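Local coordinates for protein cellulase CEL9M (Clostridium cellulolyticum, PDB 1IA6) that probably cleaves internal beta-1,4-glucosidic linkages of cellulose and related beta-glucans as an endoglucanase of glycoside hydrolase family 9, at residues Y204-W215 / W256-R266. Sequence-based numbering, arbitrary orientation.
With CA (calcium ion), chain B; SO4 (sulfate ion), chain E.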
loop_
_atom_site.group_PDB
_atom_site.type_symbol
_atom_site.label_atom_id
_atom_site.label_comp_id
_atom_site.label_asym_id
_atom_site.label_seq_id
_atom_site.Cartn_x
_atom_site.Cartn_y
_atom_site.Cartn_z
ATOM N N TYR A 204 0.146 14.154 -2.860
ATOM C CA TYR A 204 -0.964 13.219 -2.791
ATOM C C TYR A 204 -2.276 13.978 -2.737
ATOM O O TYR A 204 -2.871 14.152 -1.676
ATOM C CB TYR A 204 -0.804 12.304 -1.576
ATOM C CG TYR A 204 0.262 11.251 -1.789
ATOM C CD1 TYR A 204 -0.009 10.101 -2.530
ATOM C CD2 TYR A 204 1.558 11.432 -1.302
ATOM C CE1 TYR A 204 0.983 9.157 -2.787
ATOM C CE2 TYR A 204 2.559 10.494 -1.552
ATOM C CZ TYR A 204 2.263 9.360 -2.296
ATOM O OH TYR A 204 3.242 8.428 -2.551
ATOM N N GLN A 205 -2.710 14.446 -3.901
ATOM C CA GLN A 205 -3.955 15.192 -4.015
ATOM C C GLN A 205 -5.129 14.226 -4.142
ATOM O O GLN A 205 -5.331 13.610 -5.189
ATOM C CB GLN A 205 -3.886 16.118 -5.228
ATOM C CG GLN A 205 -2.889 17.249 -5.048
ATOM C CD GLN A 205 -2.694 18.064 -6.306
ATOM O OE1 GLN A 205 -1.975 17.657 -7.222
ATOM N NE2 GLN A 205 -3.342 19.219 -6.364
ATOM N N ALA A 206 -5.901 14.101 -3.066
ATOM C CA ALA A 206 -7.041 13.189 -3.033
ATOM C C ALA A 206 -8.281 13.784 -3.684
ATOM O O ALA A 206 -8.457 15.005 -3.715
ATOM C CB ALA A 206 -7.343 12.794 -1.599
ATOM N N THR A 207 -9.152 12.912 -4.184
ATOM C CA THR A 207 -10.363 13.356 -4.860
ATOM C C THR A 207 -11.653 12.728 -4.346
ATOM O O THR A 207 -12.741 13.171 -4.711
ATOM C CB THR A 207 -10.285 13.048 -6.364
ATOM O OG1 THR A 207 -10.242 11.627 -6.558
ATOM C CG2 THR A 207 -9.037 13.668 -6.973
ATOM N N SER A 208 -11.546 11.708 -3.501
ATOM C CA SER A 208 -12.745 11.030 -3.017
ATOM C C SER A 208 -12.605 10.465 -1.614
ATOM O O SER A 208 -11.527 10.024 -1.230
ATOM C CB SER A 208 -13.075 9.880 -3.962
ATOM O OG SER A 208 -11.995 8.956 -3.971
ATOM N N PHE A 209 -13.702 10.462 -0.858
ATOM C CA PHE A 209 -13.669 9.900 0.489
ATOM C C PHE A 209 -14.822 8.925 0.740
ATOM O O PHE A 209 -14.765 8.119 1.666
ATOM C CB PHE A 209 -13.657 11.014 1.548
ATOM C CG PHE A 209 -14.897 11.860 1.569
ATOM C CD1 PHE A 209 -16.061 11.397 2.169
ATOM C CD2 PHE A 209 -14.898 13.122 0.983
ATOM C CE1 PHE A 209 -17.212 12.179 2.187
ATOM C CE2 PHE A 209 -16.045 13.911 0.995
ATOM C CZ PHE A 209 -17.202 13.438 1.598
ATOM N N GLY A 210 -15.856 8.986 -0.092
ATOM C CA GLY A 210 -16.988 8.086 0.074
ATOM C C GLY A 210 -16.565 6.634 -0.081
ATOM O O GLY A 210 -17.097 5.738 0.577
ATOM N N ASP A 211 -15.602 6.403 -0.963
ATOM C CA ASP A 211 -15.084 5.062 -1.197
ATOM C C ASP A 211 -14.385 4.549 0.064
ATOM O O ASP A 211 -14.585 3.407 0.481
ATOM C CB ASP A 211 -14.109 5.078 -2.388
ATOM C CG ASP A 211 -13.022 6.142 -2.254
ATOM O OD1 ASP A 211 -13.326 7.275 -1.824
ATOM O OD2 ASP A 211 -11.859 5.853 -2.602
ATOM N N ASP A 212 -13.573 5.401 0.677
ATOM C CA ASP A 212 -12.848 5.021 1.882
ATOM C C ASP A 212 -13.779 4.774 3.069
ATOM O O ASP A 212 -13.604 3.807 3.812
ATOM C CB ASP A 212 -11.818 6.104 2.200
ATOM C CG ASP A 212 -10.868 6.333 1.045
ATOM O OD1 ASP A 212 -9.934 5.524 0.869
ATOM O OD2 ASP A 212 -11.077 7.303 0.289
ATOM N N LEU A 213 -14.770 5.641 3.253
ATOM C CA LEU A 213 -15.715 5.461 4.350
ATOM C C LEU A 213 -16.452 4.131 4.217
ATOM O O LEU A 213 -16.623 3.406 5.197
ATOM C CB LEU A 213 -16.737 6.601 4.377
ATOM C CG LEU A 213 -16.280 7.925 4.993
ATOM C CD1 LEU A 213 -17.331 8.993 4.731
ATOM C CD2 LEU A 213 -16.061 7.751 6.492
ATOM N N ALA A 214 -16.890 3.819 2.999
ATOM C CA ALA A 214 -17.616 2.578 2.739
ATOM C C ALA A 214 -16.714 1.386 3.030
ATOM O O ALA A 214 -17.122 0.425 3.678
ATOM C CB ALA A 214 -18.081 2.541 1.291
ATOM N N TRP A 215 -15.485 1.459 2.536
ATOM C CA TRP A 215 -14.486 0.416 2.739
ATOM C C TRP A 215 -14.234 0.175 4.233
ATOM O O TRP A 215 -14.280 -0.965 4.700
ATOM C CB TRP A 215 -13.202 0.840 2.005
ATOM C CG TRP A 215 -11.934 0.113 2.342
ATOM C CD1 TRP A 215 -10.865 0.619 3.035
ATOM C CD2 TRP A 215 -11.540 -1.197 1.905
ATOM N NE1 TRP A 215 -9.832 -0.287 3.045
ATOM C CE2 TRP A 215 -10.218 -1.409 2.360
ATOM C CE3 TRP A 215 -12.173 -2.208 1.170
ATOM C CZ2 TRP A 215 -9.517 -2.593 2.103
ATOM C CZ3 TRP A 215 -11.473 -3.387 0.915
ATOM C CH2 TRP A 215 -10.158 -3.566 1.381
ATOM N N TRP A 256 -4.236 4.303 -3.808
ATOM C CA TRP A 256 -4.397 5.162 -2.644
ATOM C C TRP A 256 -5.549 6.161 -2.700
ATOM O O TRP A 256 -6.109 6.505 -1.662
ATOM C CB TRP A 256 -3.084 5.899 -2.321
ATOM C CG TRP A 256 -2.549 6.760 -3.422
ATOM C CD1 TRP A 256 -1.643 6.400 -4.378
ATOM C CD2 TRP A 256 -2.898 8.121 -3.693
ATOM N NE1 TRP A 256 -1.406 7.455 -5.228
ATOM C CE2 TRP A 256 -2.165 8.523 -4.831
ATOM C CE3 TRP A 256 -3.763 9.042 -3.085
ATOM C CZ2 TRP A 256 -2.271 9.810 -5.377
ATOM C CZ3 TRP A 256 -3.869 10.320 -3.626
ATOM C CH2 TRP A 256 -3.125 10.690 -4.762
ATOM N N ASP A 257 -5.923 6.611 -3.895
ATOM C CA ASP A 257 -7.002 7.593 -4.022
ATOM C C ASP A 257 -8.362 7.013 -4.391
ATOM O O ASP A 257 -9.394 7.600 -4.072
ATOM C CB ASP A 257 -6.620 8.654 -5.065
ATOM C CG ASP A 257 -7.620 9.799 -5.134
ATOM O OD1 ASP A 257 -7.997 10.325 -4.067
ATOM O OD2 ASP A 257 -8.020 10.186 -6.254
ATOM N N ASP A 258 -8.363 5.861 -5.051
ATOM C CA ASP A 258 -9.608 5.237 -5.495
ATOM C C ASP A 258 -9.818 3.839 -4.921
ATOM O O ASP A 258 -9.161 2.881 -5.329
ATOM C CB ASP A 258 -9.621 5.199 -7.031
ATOM C CG ASP A 258 -10.867 4.541 -7.601
ATOM O OD1 ASP A 258 -11.851 4.348 -6.858
ATOM O OD2 ASP A 258 -10.858 4.225 -8.807
ATOM N N MET A 259 -10.739 3.730 -3.969
ATOM C CA MET A 259 -11.037 2.450 -3.341
ATOM C C MET A 259 -12.459 1.988 -3.638
ATOM O O MET A 259 -13.000 1.143 -2.929
ATOM C CB MET A 259 -10.828 2.544 -1.825
ATOM C CG MET A 259 -9.365 2.607 -1.407
ATOM S SD MET A 259 -8.483 1.092 -1.825
ATOM C CE MET A 259 -8.994 0.034 -0.465
ATOM N N TYR A 260 -13.058 2.533 -4.693
ATOM C CA TYR A 260 -14.420 2.161 -5.064
ATOM C C TYR A 260 -14.588 0.699 -5.459
ATOM O O TYR A 260 -15.607 0.089 -5.137
ATOM C CB TYR A 260 -14.929 3.064 -6.191
ATOM C CG TYR A 260 -15.377 4.417 -5.696
ATOM C CD1 TYR A 260 -16.568 4.556 -4.982
ATOM C CD2 TYR A 260 -14.587 5.550 -5.886
ATOM C CE1 TYR A 260 -16.957 5.791 -4.465
ATOM C CE2 TYR A 260 -14.967 6.787 -5.371
ATOM C CZ TYR A 260 -16.151 6.899 -4.664
ATOM O OH TYR A 260 -16.523 8.114 -4.142
ATOM N N VAL A 261 -13.603 0.130 -6.150
ATOM C CA VAL A 261 -13.706 -1.268 -6.562
ATOM C C VAL A 261 -13.613 -2.205 -5.353
ATOM O O VAL A 261 -14.442 -3.101 -5.190
ATOM C CB VAL A 261 -12.625 -1.625 -7.611
ATOM C CG1 VAL A 261 -12.749 -3.088 -8.018
ATOM C CG2 VAL A 261 -12.785 -0.732 -8.833
ATOM N N PRO A 262 -12.601 -2.019 -4.491
ATOM C CA PRO A 262 -12.503 -2.900 -3.321
ATOM C C PRO A 262 -13.758 -2.793 -2.446
ATOM O O PRO A 262 -14.260 -3.796 -1.934
ATOM C CB PRO A 262 -11.261 -2.380 -2.604
ATOM C CG PRO A 262 -10.400 -1.923 -3.728
ATOM C CD PRO A 262 -11.376 -1.212 -4.644
ATOM N N ALA A 263 -14.265 -1.575 -2.281
ATOM C CA ALA A 263 -15.454 -1.368 -1.460
ATOM C C ALA A 263 -16.656 -2.079 -2.073
ATOM O O ALA A 263 -17.443 -2.697 -1.358
ATOM C CB ALA A 263 -15.743 0.125 -1.301
ATOM N N ALA A 264 -16.792 -1.999 -3.394
ATOM C CA ALA A 264 -17.901 -2.657 -4.078
ATOM C C ALA A 264 -17.769 -4.172 -3.958
ATOM O O ALA A 264 -18.765 -4.878 -3.803
ATOM C CB ALA A 264 -17.937 -2.250 -5.546
ATOM N N LEU A 265 -16.543 -4.677 -4.036
ATOM C CA LEU A 265 -16.322 -6.114 -3.916
ATOM C C LEU A 265 -16.829 -6.625 -2.564
ATOM O O LEU A 265 -17.545 -7.627 -2.499
ATOM C CB LEU A 265 -14.833 -6.445 -4.065
ATOM C CG LEU A 265 -14.408 -7.904 -3.858
ATOM C CD1 LEU A 265 -15.049 -8.794 -4.911
ATOM C CD2 LEU A 265 -12.892 -8.005 -3.948
ATOM N N ARG A 266 -16.470 -5.932 -1.487
ATOM C CA ARG A 266 -16.898 -6.351 -0.157
ATOM C C ARG A 266 -18.404 -6.201 0.048
ATOM O O ARG A 266 -19.028 -7.033 0.714
ATOM C CB ARG A 266 -16.143 -5.570 0.928
ATOM C CG ARG A 266 -14.632 -5.760 0.883
ATOM C CD ARG A 266 -14.048 -5.861 2.286
ATOM N NE ARG A 266 -14.330 -7.161 2.891
ATOM C CZ ARG A 266 -14.826 -7.331 4.114
ATOM N NH1 ARG A 266 -15.105 -6.285 4.874
ATOM N NH2 ARG A 266 -15.041 -8.555 4.577
HETATM CA CA CA B . -10.623 7.899 -1.985
HETATM S S SO4 E . 1.455 8.452 -7.681
HETATM O O1 SO4 E . 2.776 9.040 -7.371
HETATM O O2 SO4 E . 1.158 7.384 -6.708
HETATM O O3 SO4 E . 1.482 7.895 -9.050
HETATM O O4 SO4 E . 0.421 9.508 -7.604
HETATM O O HOH W 1 -8.824 6.349 -1.471
HETATM O O HOH W 2 -8.802 9.387 -1.545
#
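Ser-208, Asp-211 and Asp-212 meet the backbone of Asp-257 at a calcium ion. Asp-211 grips the calcium with both carboxylate oxygens, OD2 at 2.5 Å from it and OD1 somewhat farther, while Asp-212 gives OD2, Ser-208 both O and OG, and Asp-257 its carbonyl O; two waters complete eight ligands, one also donating to Asp-212 OD1 and Trp-256 O. Hard, partly anionic oxygens suit calcium. Asp-211 OD2 also accepts Met-259 N through its anti lone pair (2.8 Å), which fixes the carboxylate's rotation. Asp-211 CB sits squarely over the Tyr-260 ring, 3.3 Å from the centroid, the carboxylate and ring planes 19° apart, stacked. Asp-257 has its CG anti to the backbone N (chi1 -173°), placing the carboxylate in the second shell: OD1 takes Thr-207 N and the other calcium-bound water, OD2 takes Thr-207 OG1 at 2.7 Å, Thr-207 approaching both from the syn side, slightly out of plane. In the family 9 (alpha/alpha)6 barrel, the ion ties the start of helix 210-224 and the turn before it to the loop leading into helix 260-271. Small Ala-214 and Ala-263 let the axes of 210-215 and 260-266, crossing at 33°, approach to 8.6 Å. Beyond, the bent Met-259 chain lays CE over a Trp-215 face, 3.4 Å from CE2, and Trp-76 meets that indole edge-to-face. Tyr-204 points its edge at the Trp-256 face, its OH hydrogen-bonded to Asp-56.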